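Amidase, hydantoinase/carbamoylase family (Burkholderia ambifaria, PDB 5TP4) probably hydrolyses N-carbamoyl-L-amino acids to the free amino acids, as a zinc-dependent amidase of the peptidase M20 family. Local coordinates at residues A61-S66 against E113-L118; G104-L109 against D399-G404; V343-R348 against L413-V418; R49-F54 against S133-E138. All blocks are in the same frame, centred on the assembly; numbering follows the deposited sequence.

Interaction 1 (A61-S66 against E113-L118); sequences AGMTVS and EVVRTL. With EDO (1,2-ethanediol), chain U.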
loop_
_atom_site.group_PDB
_atom_site.type_symbol
_atom_site.label_atom_id
_atom_site.label_comp_id
_atom_site.label_asym_id
_atom_site.label_seq_id
_atom_site.Cartn_x
_atom_site.Cartn_y
_atom_site.Cartn_z
ATOM N N ALA B 61 50.931 13.350 -2.361
ATOM C CA ALA B 61 50.791 14.801 -2.278
ATOM C C ALA B 61 51.453 15.362 -1.018
ATOM O O ALA B 61 51.210 16.518 -0.646
ATOM C CB ALA B 61 49.310 15.198 -2.305
ATOM N N GLY B 62 52.260 14.559 -0.344
ATOM C CA GLY B 62 53.070 15.054 0.757
ATOM C C GLY B 62 52.386 15.033 2.094
ATOM O O GLY B 62 52.942 15.559 3.067
ATOM N N MET B 63 51.215 14.426 2.188
ATOM C CA MET B 63 50.425 14.386 3.411
ATOM C C MET B 63 50.789 13.168 4.260
ATOM O O MET B 63 51.311 12.170 3.760
ATOM C CB MET B 63 48.938 14.337 3.071
ATOM C CG MET B 63 48.495 15.467 2.120
ATOM S SD MET B 63 46.740 15.403 1.793
ATOM C CE MET B 63 46.113 16.456 3.110
ATOM N N THR B 64 50.485 13.246 5.552
ATOM C CA THR B 64 50.538 12.072 6.416
ATOM C C THR B 64 49.106 11.594 6.645
ATOM O O THR B 64 48.165 12.395 6.675
ATOM C CB THR B 64 51.237 12.360 7.745
ATOM O OG1 THR B 64 50.574 13.427 8.429
ATOM C CG2 THR B 64 52.680 12.766 7.504
ATOM N N VAL B 65 48.937 10.283 6.742
ATOM C CA VAL B 65 47.614 9.661 6.770
ATOM C C VAL B 65 47.509 8.753 7.982
ATOM O O VAL B 65 48.463 8.054 8.331
ATOM C CB VAL B 65 47.338 8.852 5.484
ATOM C CG1 VAL B 65 45.945 8.209 5.545
ATOM C CG2 VAL B 65 47.432 9.750 4.232
ATOM N N SER B 66 46.354 8.777 8.641
ATOM C CA SER B 66 46.109 7.943 9.809
ATOM C C SER B 66 44.616 7.651 9.878
ATOM O O SER B 66 43.802 8.345 9.261
ATOM C CB SER B 66 46.572 8.633 11.104
ATOM O OG SER B 66 45.765 9.774 11.400
ATOM N N GLU B 113 42.214 17.504 -4.294
ATOM C CA GLU B 113 42.622 18.431 -5.341
ATOM C C GLU B 113 42.984 19.789 -4.746
ATOM O O GLU B 113 43.897 20.455 -5.239
ATOM C CB GLU B 113 41.525 18.545 -6.413
ATOM C CG GLU B 113 41.744 19.660 -7.466
ATOM C CD GLU B 113 43.060 19.515 -8.221
ATOM O OE1 GLU B 113 43.503 18.361 -8.432
ATOM O OE2 GLU B 113 43.647 20.567 -8.608
ATOM N N VAL B 114 42.284 20.216 -3.688
ATOM C CA VAL B 114 42.695 21.421 -2.974
ATOM C C VAL B 114 44.162 21.334 -2.571
ATOM O O VAL B 114 44.950 22.257 -2.807
ATOM C CB VAL B 114 41.785 21.657 -1.755
ATOM C CG1 VAL B 114 42.391 22.705 -0.817
ATOM C CG2 VAL B 114 40.417 22.126 -2.252
ATOM N N VAL B 115 44.555 20.216 -1.979
ATOM C CA VAL B 115 45.939 20.068 -1.546
ATOM C C VAL B 115 46.883 20.039 -2.746
ATOM O O VAL B 115 47.936 20.687 -2.731
ATOM C CB VAL B 115 46.083 18.823 -0.672
ATOM C CG1 VAL B 115 47.593 18.484 -0.437
ATOM C CG2 VAL B 115 45.371 19.077 0.679
ATOM N N ARG B 116 46.524 19.310 -3.804
ATOM C CA ARG B 116 47.406 19.239 -4.968
ATOM C C ARG B 116 47.594 20.614 -5.583
ATOM O O ARG B 116 48.694 20.964 -6.033
ATOM C CB ARG B 116 46.839 18.284 -6.017
ATOM C CG ARG B 116 46.894 16.821 -5.598
ATOM C CD ARG B 116 46.118 15.947 -6.609
ATOM N NE ARG B 116 46.465 14.535 -6.449
ATOM C CZ ARG B 116 45.956 13.569 -7.207
ATOM N NH1 ARG B 116 45.045 13.871 -8.135
ATOM N NH2 ARG B 116 46.362 12.308 -7.046
ATOM N N THR B 117 46.531 21.416 -5.580
ATOM C CA THR B 117 46.629 22.791 -6.063
ATOM C C THR B 117 47.514 23.649 -5.156
ATOM O O THR B 117 48.375 24.393 -5.650
ATOM C CB THR B 117 45.211 23.361 -6.226
ATOM O OG1 THR B 117 44.649 22.806 -7.438
ATOM C CG2 THR B 117 45.218 24.885 -6.309
ATOM N N LEU B 118 47.365 23.532 -3.837
ATOM C CA LEU B 118 48.251 24.271 -2.940
ATOM C C LEU B 118 49.706 23.861 -3.130
ATOM O O LEU B 118 50.600 24.710 -3.085
ATOM C CB LEU B 118 47.828 24.060 -1.486
ATOM C CG LEU B 118 46.433 24.596 -1.155
ATOM C CD1 LEU B 118 46.137 24.374 0.302
ATOM C CD2 LEU B 118 46.278 26.110 -1.525
HETATM C C1 EDO U . 53.175 18.058 5.296
HETATM O O1 EDO U . 52.182 18.510 4.362
HETATM C C2 EDO U . 52.605 16.887 6.075
HETATM O O2 EDO U . 51.798 17.443 7.112
#
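A61, the first residue past the C-terminal end of helix 45-60, sits over helix 105-121, with its CA 6.2 Å from the CA of R116. The contact that follows is wholly apolar. V115 points at the turn from the helix side and meets it with both of its methyls. M63 reaches toward it tip to tip: in the conformer described, one of two modelled, its CE lies 3.7 Å from V115 CG2, while M63 SD is 3.9 Å from V115 CG1. The methionine chain runs straight through chi2 and then bends at chi3 (90°), which brings the terminal methyl against the valine's second branch. A long flexible thioether suits this place, because it can fit itself to a branched, rigid partner. A61 adds a looser touch, its CB 4.2 Å from V115 CG1, and its small methyl lets the helix end come close to its neighbour. A61 O is also taken by N119 ND2, one turn further along helix 105-121, and the guanidinium of R116 makes a cation-pi contact with W57. G62 follows with positive phi (88°), a conformation natural to glycine. Its own N bonds to R59 O and M63 N bonds to C58 O. These are the bonds of a Schellman motif, which ends helix 45-60 with G62 at C-prime and turns the chain into edge strand 64-67.

Interaction 2 (G104-L109 against D399-G404); sequences GVYGVL and DDVTRG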
loop_
_atom_site.group_PDB
_atom_site.type_symbol
_atom_site.label_atom_id
_atom_site.label_comp_id
_atom_site.label_asym_id
_atom_site.label_seq_id
_atom_site.Cartn_x
_atom_site.Cartn_y
_atom_site.Cartn_z
ATOM N N GLY B 104 29.393 11.532 -1.984
ATOM C CA GLY B 104 30.458 11.329 -0.994
ATOM C C GLY B 104 31.856 11.471 -1.532
ATOM O O GLY B 104 32.667 12.232 -0.994
ATOM N N VAL B 105 32.167 10.747 -2.601
ATOM C CA VAL B 105 33.523 10.737 -3.115
ATOM C C VAL B 105 33.917 12.104 -3.646
ATOM O O VAL B 105 35.085 12.494 -3.537
ATOM C CB VAL B 105 33.665 9.644 -4.188
ATOM C CG1 VAL B 105 32.651 9.880 -5.310
ATOM C CG2 VAL B 105 35.111 9.580 -4.724
ATOM N N TYR B 106 32.967 12.848 -4.247
ATOM C CA TYR B 106 33.309 14.168 -4.778
ATOM C C TYR B 106 33.957 15.045 -3.706
ATOM O O TYR B 106 34.992 15.666 -3.954
ATOM C CB TYR B 106 32.064 14.859 -5.345
ATOM C CG TYR B 106 32.291 16.339 -5.603
ATOM C CD1 TYR B 106 33.366 16.777 -6.368
ATOM C CD2 TYR B 106 31.430 17.290 -5.071
ATOM C CE1 TYR B 106 33.582 18.148 -6.583
ATOM C CE2 TYR B 106 31.622 18.625 -5.301
ATOM C CZ TYR B 106 32.703 19.052 -6.045
ATOM O OH TYR B 106 32.866 20.404 -6.252
ATOM N N GLY B 107 33.392 15.082 -2.497
ATOM C CA GLY B 107 33.937 15.977 -1.483
ATOM C C GLY B 107 35.293 15.548 -0.939
ATOM O O GLY B 107 36.125 16.395 -0.584
ATOM N N VAL B 108 35.535 14.238 -0.863
ATOM C CA VAL B 108 36.841 13.734 -0.454
ATOM C C VAL B 108 37.894 14.083 -1.502
ATOM O O VAL B 108 38.966 14.606 -1.182
ATOM C CB VAL B 108 36.763 12.217 -0.216
ATOM C CG1 VAL B 108 38.157 11.611 0.076
ATOM C CG2 VAL B 108 35.759 11.910 0.915
ATOM N N LEU B 109 37.598 13.819 -2.770
ATOM C CA LEU B 109 38.591 14.086 -3.797
ATOM C C LEU B 109 38.703 15.551 -4.136
ATOM O O LEU B 109 39.757 15.980 -4.613
ATOM C CB LEU B 109 38.288 13.266 -5.054
ATOM C CG LEU B 109 38.315 11.740 -4.810
ATOM C CD1 LEU B 109 38.068 11.011 -6.159
ATOM C CD2 LEU B 109 39.629 11.253 -4.161
ATOM N N ASP B 399 32.534 20.827 -15.564
ATOM C CA ASP B 399 32.728 22.213 -15.151
ATOM C C ASP B 399 32.056 22.533 -13.814
ATOM O O ASP B 399 32.492 23.451 -13.115
ATOM C CB ASP B 399 32.230 23.157 -16.258
ATOM C CG ASP B 399 33.112 23.145 -17.484
ATOM O OD1 ASP B 399 34.198 22.514 -17.479
ATOM O OD2 ASP B 399 32.703 23.775 -18.478
ATOM N N ASP B 400 30.992 21.820 -13.426
ATOM C CA ASP B 400 30.404 22.072 -12.111
ATOM C C ASP B 400 31.289 21.498 -11.015
ATOM O O ASP B 400 31.493 22.128 -9.970
ATOM C CB ASP B 400 29.010 21.457 -12.040
ATOM C CG ASP B 400 28.024 22.153 -12.955
ATOM O OD1 ASP B 400 28.243 23.348 -13.251
ATOM O OD2 ASP B 400 27.039 21.507 -13.371
ATOM N N VAL B 401 31.845 20.307 -11.268
ATOM C CA VAL B 401 32.827 19.725 -10.360
ATOM C C VAL B 401 33.984 20.692 -10.165
ATOM O O VAL B 401 34.407 20.979 -9.034
ATOM C CB VAL B 401 33.311 18.370 -10.918
ATOM C CG1 VAL B 401 34.625 17.948 -10.262
ATOM C CG2 VAL B 401 32.216 17.303 -10.752
ATOM N N THR B 402 34.507 21.221 -11.259
ATOM C CA THR B 402 35.629 22.147 -11.149
ATOM C C THR B 402 35.244 23.396 -10.369
ATOM O O THR B 402 35.948 23.800 -9.440
ATOM C CB THR B 402 36.128 22.523 -12.536
ATOM O OG1 THR B 402 36.529 21.344 -13.233
ATOM C CG2 THR B 402 37.337 23.495 -12.430
ATOM N N ARG B 403 34.141 24.048 -10.754
ATOM C CA ARG B 403 33.825 25.336 -10.133
ATOM C C ARG B 403 33.443 25.193 -8.661
ATOM O O ARG B 403 33.826 26.029 -7.839
ATOM C CB ARG B 403 32.727 26.035 -10.928
ATOM C CG ARG B 403 33.250 26.519 -12.314
ATOM C CD ARG B 403 32.202 27.150 -13.151
ATOM N NE ARG B 403 31.240 26.163 -13.609
ATOM C CZ ARG B 403 30.256 26.414 -14.463
ATOM N NH1 ARG B 403 30.099 27.643 -14.963
ATOM N NH2 ARG B 403 29.428 25.430 -14.809
ATOM N N GLY B 404 32.732 24.125 -8.291
ATOM C CA GLY B 404 32.480 23.893 -6.879
ATOM C C GLY B 404 33.767 23.752 -6.079
ATOM O O GLY B 404 33.856 24.217 -4.934
#
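Y106 reaches out from the first turn of helix 105-121 and lays its ring beside V401 of helix 398-416. The short helical segments cross at -49°, and their axes come no closer than 11.3 Å, so a long side chain is needed to span them. The apolar part of the contact is Y106 CE1 against V401 CG1, at 3.8 Å. The methyl approaches the ring obliquely, and the two side chains run alongside each other in opposing senses. With CG anti to its own N (chi1 166°), Y106 sends the ring away from its helix, toward the other. The polar part is the phenol oxygen: Y106 OH lies 3.2 Å from V401 O and is hydrogen-bonded with T405 OG1, which also bonds V401 O. Close fit is the third element. Y106 OH stands 3.5 Å from G404 C; the glycine has no side chain on the face turned to the tyrosine, which lets the phenol oxygen come up close to the backbone. The chemistry implies that a buried hydroxyl finds polar company in the backbone and threonine of a neighbouring helix, which probably helps to hold the ring in place; the side chain of Y106 lies about 5 Å from that of the zinc ligand H198.

Interaction 3 (V343-R348 against L413-V418); sequences VELVAR and LARAGV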
loop_
_atom_site.group_PDB
_atom_site.type_symbol
_atom_site.label_atom_id
_atom_site.label_comp_id
_atom_site.label_asym_id
_atom_site.label_seq_id
_atom_site.Cartn_x
_atom_site.Cartn_y
_atom_site.Cartn_z
ATOM N N VAL B 343 29.595 29.915 6.140
ATOM C CA VAL B 343 28.705 30.005 4.984
ATOM C C VAL B 343 29.031 31.247 4.175
ATOM O O VAL B 343 29.054 31.215 2.932
ATOM C CB VAL B 343 27.229 29.983 5.429
ATOM C CG1 VAL B 343 26.306 30.157 4.233
ATOM C CG2 VAL B 343 26.914 28.653 6.103
ATOM N N GLU B 344 29.346 32.350 4.869
ATOM C CA GLU B 344 29.686 33.594 4.182
ATOM C C GLU B 344 30.967 33.450 3.368
ATOM O O GLU B 344 31.112 34.092 2.327
ATOM C CB GLU B 344 29.804 34.736 5.200
ATOM C CG GLU B 344 30.256 36.070 4.624
ATOM C CD GLU B 344 30.409 37.138 5.708
ATOM O OE1 GLU B 344 29.455 37.280 6.488
ATOM O OE2 GLU B 344 31.477 37.793 5.808
ATOM N N LEU B 345 31.913 32.608 3.818
ATOM C CA LEU B 345 33.118 32.408 3.011
ATOM C C LEU B 345 32.778 31.709 1.700
ATOM O O LEU B 345 33.368 32.001 0.649
ATOM C CB LEU B 345 34.146 31.575 3.779
ATOM C CG LEU B 345 34.702 32.242 5.047
ATOM C CD1 LEU B 345 35.685 31.308 5.745
ATOM C CD2 LEU B 345 35.385 33.586 4.727
ATOM N N VAL B 346 31.867 30.729 1.759
ATOM C CA VAL B 346 31.417 30.047 0.551
ATOM C C VAL B 346 30.796 31.043 -0.413
ATOM O O VAL B 346 31.109 31.055 -1.616
ATOM C CB VAL B 346 30.433 28.921 0.917
ATOM C CG1 VAL B 346 29.814 28.297 -0.347
ATOM C CG2 VAL B 346 31.159 27.846 1.703
ATOM N N ALA B 347 29.899 31.884 0.100
ATOM C CA ALA B 347 29.244 32.889 -0.726
ATOM C C ALA B 347 30.267 33.831 -1.344
ATOM O O ALA B 347 30.207 34.135 -2.537
ATOM C CB ALA B 347 28.222 33.668 0.115
ATOM N N ARG B 348 31.222 34.309 -0.538
ATOM C CA ARG B 348 32.170 35.281 -1.060
ATOM C C ARG B 348 33.033 34.661 -2.152
ATOM O O ARG B 348 33.382 35.341 -3.127
ATOM C CB ARG B 348 33.061 35.847 0.057
ATOM C CG ARG B 348 32.342 36.670 1.110
ATOM C CD ARG B 348 33.362 37.163 2.188
ATOM N NE ARG B 348 32.743 38.095 3.130
ATOM C CZ ARG B 348 32.689 39.414 2.936
ATOM N NH1 ARG B 348 33.236 39.971 1.847
ATOM N NH2 ARG B 348 32.093 40.186 3.832
ATOM N N LEU B 413 40.916 28.431 2.033
ATOM C CA LEU B 413 42.093 29.289 2.176
ATOM C C LEU B 413 41.783 30.542 2.974
ATOM O O LEU B 413 42.611 31.002 3.769
ATOM C CB LEU B 413 42.640 29.686 0.809
ATOM C CG LEU B 413 43.432 28.605 0.100
ATOM C CD1 LEU B 413 44.151 29.191 -1.103
ATOM C CD2 LEU B 413 44.436 27.945 1.036
ATOM N N ALA B 414 40.605 31.133 2.759
ATOM C CA ALA B 414 40.244 32.291 3.564
ATOM C C ALA B 414 40.195 31.915 5.039
ATOM O O ALA B 414 40.704 32.648 5.892
ATOM C CB ALA B 414 38.899 32.866 3.096
ATOM N N ARG B 415 39.652 30.733 5.345
ATOM C CA ARG B 415 39.527 30.317 6.734
ATOM C C ARG B 415 40.884 29.975 7.333
ATOM O O ARG B 415 41.202 30.388 8.463
ATOM C CB ARG B 415 38.576 29.121 6.821
ATOM C CG ARG B 415 38.286 28.691 8.258
ATOM C CD ARG B 415 37.460 29.748 9.018
ATOM N NE ARG B 415 37.068 29.236 10.327
ATOM C CZ ARG B 415 36.115 29.730 11.105
ATOM N NH1 ARG B 415 35.413 30.800 10.742
ATOM N NH2 ARG B 415 35.862 29.121 12.259
ATOM N N ALA B 416 41.709 29.252 6.583
ATOM C CA ALA B 416 42.984 28.781 7.092
ATOM C C ALA B 416 44.074 29.830 7.054
ATOM O O ALA B 416 45.040 29.720 7.815
ATOM C CB ALA B 416 43.447 27.563 6.284
ATOM N N GLY B 417 43.955 30.832 6.195
ATOM C CA GLY B 417 45.004 31.813 6.055
ATOM C C GLY B 417 46.164 31.305 5.216
ATOM O O GLY B 417 46.386 30.108 5.050
ATOM N N VAL B 418 46.901 32.248 4.651
ATOM C CA VAL B 418 48.058 31.939 3.824
ATOM C C VAL B 418 49.278 32.491 4.538
ATOM O O VAL B 418 49.341 33.691 4.830
ATOM C CB VAL B 418 47.920 32.519 2.409
ATOM C CG1 VAL B 418 49.186 32.270 1.604
ATOM C CG2 VAL B 418 46.733 31.908 1.727
#
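L345 of helix 340-353 meets A414 and R415 near the C-terminal end of helix 398-416, joining two helices of the zinc-binding alpha/beta domain of the M20 fold. Its CB points at the partner helix, and chi1 of -65° sets CG anti to the carbonyl carbon and directs the branch at that helix, where its two methyls part. One prong, L345 CD2, comes to 3.9 Å from A414 CB; alanine suits this spot because its short side chain lets the leucine come close to the helix. The other prong, L345 CD1, lies 3.8 Å from R415 CB. That same methyl is also 4.0 Å from R415 CD, since the arginine bends at chi2 (68°) and its aliphatic part crosses the leucine at about a right angle. Of the R415 side chain, the aliphatic part does the touching; its guanidinium turns away to D192, with which R415 NE forms a salt bridge. On the other helix, R348 grips E344, in the conformer described, side-on with two nitrogens on one oxygen: R348 NE is 3.0 Å from E344 OE2, and that oxygen lies in the plane of the guanidinium.

Interaction 4 (R49-F54 against S133-E138); sequences RGRDLF and SWTNEE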
loop_
_atom_site.group_PDB
_atom_site.type_symbol
_atom_site.label_atom_id
_atom_site.label_comp_id
_atom_site.label_asym_id
_atom_site.label_seq_id
_atom_site.Cartn_x
_atom_site.Cartn_y
_atom_site.Cartn_z
ATOM N N ARG B 49 39.869 -0.931 -0.525
ATOM C CA ARG B 49 40.631 -0.592 -1.728
ATOM C C ARG B 49 40.482 0.880 -2.068
ATOM O O ARG B 49 41.448 1.519 -2.499
ATOM C CB ARG B 49 40.202 -1.478 -2.922
ATOM C CG ARG B 49 40.579 -2.948 -2.741
ATOM C CD ARG B 49 39.967 -3.893 -3.772
ATOM N NE ARG B 49 40.332 -5.261 -3.417
ATOM C CZ ARG B 49 39.462 -6.244 -3.244
ATOM N NH1 ARG B 49 38.163 -6.003 -3.439
ATOM N NH2 ARG B 49 39.886 -7.455 -2.891
ATOM N N GLY B 50 39.287 1.444 -1.857
ATOM C CA GLY B 50 39.091 2.870 -2.107
ATOM C C GLY B 50 39.813 3.735 -1.091
ATOM O O GLY B 50 40.440 4.739 -1.447
ATOM N N ARG B 51 39.717 3.368 0.188
ATOM C CA ARG B 51 40.470 4.064 1.231
ATOM C C ARG B 51 41.959 4.053 0.914
ATOM O O ARG B 51 42.637 5.084 1.024
ATOM C CB ARG B 51 40.230 3.379 2.578
ATOM C CG ARG B 51 38.849 3.539 3.168
ATOM C CD ARG B 51 38.595 2.411 4.230
ATOM N NE ARG B 51 37.485 2.781 5.100
ATOM C CZ ARG B 51 37.636 3.410 6.269
ATOM N NH1 ARG B 51 38.854 3.702 6.718
ATOM N NH2 ARG B 51 36.575 3.751 6.984
ATOM N N ASP B 52 42.480 2.878 0.527
ATOM C CA ASP B 52 43.908 2.723 0.276
ATOM C C ASP B 52 44.362 3.533 -0.930
ATOM O O ASP B 52 45.456 4.114 -0.908
ATOM C CB ASP B 52 44.247 1.249 0.060
ATOM C CG ASP B 52 44.368 0.473 1.367
ATOM O OD1 ASP B 52 44.168 1.072 2.442
ATOM O OD2 ASP B 52 44.682 -0.742 1.320
ATOM N N LEU B 53 43.571 3.524 -2.013
ATOM C CA LEU B 53 43.868 4.374 -3.171
ATOM C C LEU B 53 43.934 5.843 -2.768
ATOM O O LEU B 53 44.908 6.535 -3.086
ATOM C CB LEU B 53 42.817 4.166 -4.259
ATOM C CG LEU B 53 43.041 4.995 -5.528
ATOM C CD1 LEU B 53 44.418 4.656 -6.097
ATOM C CD2 LEU B 53 41.924 4.697 -6.576
ATOM N N PHE B 54 42.891 6.340 -2.078
ATOM C CA PHE B 54 42.889 7.711 -1.568
ATOM C C PHE B 54 44.112 7.994 -0.696
ATOM O O PHE B 54 44.759 9.041 -0.837
ATOM C CB PHE B 54 41.606 7.957 -0.779
ATOM C CG PHE B 54 41.571 9.277 -0.069
ATOM C CD1 PHE B 54 41.548 10.462 -0.774
ATOM C CD2 PHE B 54 41.560 9.311 1.320
ATOM C CE1 PHE B 54 41.526 11.689 -0.095
ATOM C CE2 PHE B 54 41.524 10.527 2.001
ATOM C CZ PHE B 54 41.505 11.713 1.280
ATOM N N SER B 133 37.715 11.167 5.259
ATOM C CA SER B 133 36.633 10.320 4.795
ATOM C C SER B 133 36.082 9.610 6.033
ATOM O O SER B 133 36.789 8.815 6.657
ATOM C CB SER B 133 37.142 9.332 3.735
ATOM O OG SER B 133 36.152 8.362 3.430
ATOM N N TRP B 134 34.822 9.890 6.379
ATOM C CA TRP B 134 34.242 9.355 7.611
ATOM C C TRP B 134 33.746 7.932 7.398
ATOM O O TRP B 134 33.164 7.613 6.352
ATOM C CB TRP B 134 33.069 10.217 8.075
ATOM C CG TRP B 134 33.378 11.683 8.254
ATOM C CD1 TRP B 134 33.084 12.724 7.385
ATOM C CD2 TRP B 134 34.027 12.268 9.382
ATOM N NE1 TRP B 134 33.522 13.918 7.938
ATOM C CE2 TRP B 134 34.115 13.658 9.146
ATOM C CE3 TRP B 134 34.576 11.740 10.559
ATOM C CZ2 TRP B 134 34.700 14.541 10.068
ATOM C CZ3 TRP B 134 35.160 12.605 11.473
ATOM C CH2 TRP B 134 35.224 13.994 11.218
ATOM N N THR B 135 33.946 7.085 8.411
ATOM C CA THR B 135 33.479 5.702 8.336
ATOM C C THR B 135 31.961 5.612 8.259
ATOM O O THR B 135 31.245 6.294 8.998
ATOM C CB THR B 135 33.963 4.930 9.569
ATOM O OG1 THR B 135 35.390 4.882 9.561
ATOM C CG2 THR B 135 33.385 3.516 9.599
ATOM N N ASN B 136 31.472 4.715 7.383
ATOM C CA ASN B 136 30.057 4.306 7.358
ATOM C C ASN B 136 29.106 5.503 7.387
ATOM O O ASN B 136 28.155 5.555 8.178
ATOM C CB ASN B 136 29.744 3.364 8.522
ATOM C CG ASN B 136 28.436 2.591 8.331
ATOM O OD1 ASN B 136 28.393 1.619 7.582
ATOM N ND2 ASN B 136 27.387 2.988 9.048
ATOM N N GLU B 137 29.337 6.463 6.490
ATOM C CA GLU B 137 28.377 7.558 6.376
ATOM C C GLU B 137 27.013 7.055 5.910
ATOM O O GLU B 137 25.978 7.591 6.320
ATOM C CB GLU B 137 28.913 8.631 5.413
ATOM C CG GLU B 137 27.970 9.852 5.221
ATOM C CD GLU B 137 26.835 9.605 4.235
ATOM O OE1 GLU B 137 26.866 8.593 3.512
ATOM O OE2 GLU B 137 25.898 10.428 4.183
ATOM N N GLU B 138 26.987 6.021 5.063
ATOM C CA GLU B 138 25.750 5.669 4.379
ATOM C C GLU B 138 24.719 4.958 5.252
ATOM O O GLU B 138 23.543 4.939 4.881
ATOM C CB GLU B 138 26.069 4.806 3.160
ATOM C CG GLU B 138 26.738 5.595 2.043
ATOM C CD GLU B 138 25.784 6.534 1.287
ATOM O OE1 GLU B 138 24.574 6.606 1.619
ATOM O OE2 GLU B 138 26.248 7.190 0.324
HETATM O O HOH W 1 33.675 3.362 5.750
#
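R51 of helix 45-60 reaches T135 in the loop that follows strand 129-133, the loop of the M20 catalytic domain that carries E137 and E138, which bind zinc in this protein though they hold none in this chain. The close part of the contact is made by two buried polar ends. The arginine chain runs extended from CG to NE and crosses the threonine obliquely, bringing R51 NH2 to 3.1 Å from T135 OG1. The hydroxyl stands at the edge of the guanidinium, near its plane, but the bond is bent (137° at the hydrogen), and the modelled place of OG1 is somewhat doubtful. Other partners share the grip: R51 NE forms a salt bridge with D47 and R51 NH1 donates to G71 O, while T135 OG1, as placed, is also paired with V70 O. An arginine suits this buried place because its flat group can offer several N-H bonds in different directions at once, and D47 can balance its charge. T135 in turn is held at its own N by N72 OD1. The rest of the contact is looser. F54 and S133 face each other, yet F54 CE2 stays 4.9 Å from S133 CB; F54 packs instead on V108 and L109. N136 has a left-handed backbone (phi 48°), which asparagine tolerates well. It meets the helix through a water that approaches the same R51 NH2 from another direction, in the guanidinium plane, accepting from R51 NH2 at 3.2 Å and from N136 N at 3.1 Å.

Overall arrangement
All four contacts lie in the part of the fold built on strands 87-91, 129-133 and 193-199, and their centres are 16 to 26 Å apart. Helix 105-121 serves interaction 1 and interaction 2, and helix 398-416 serves interaction 2 and interaction 3. Helix 45-60 enters interaction 4 and ends at interaction 1, which is nested within the loop that interaction 4 closes. F54 of interaction 4 packs on V108 and L109 of interaction 2, and L118 meets L413 where interactions 1 and 3 touch. Interaction 2 alternates along the chain with each other contact, while interaction 3 opens after 1 and 4 close; sequence-distant helices thus pack into one domain, interactions 2 and 4 near the zinc site.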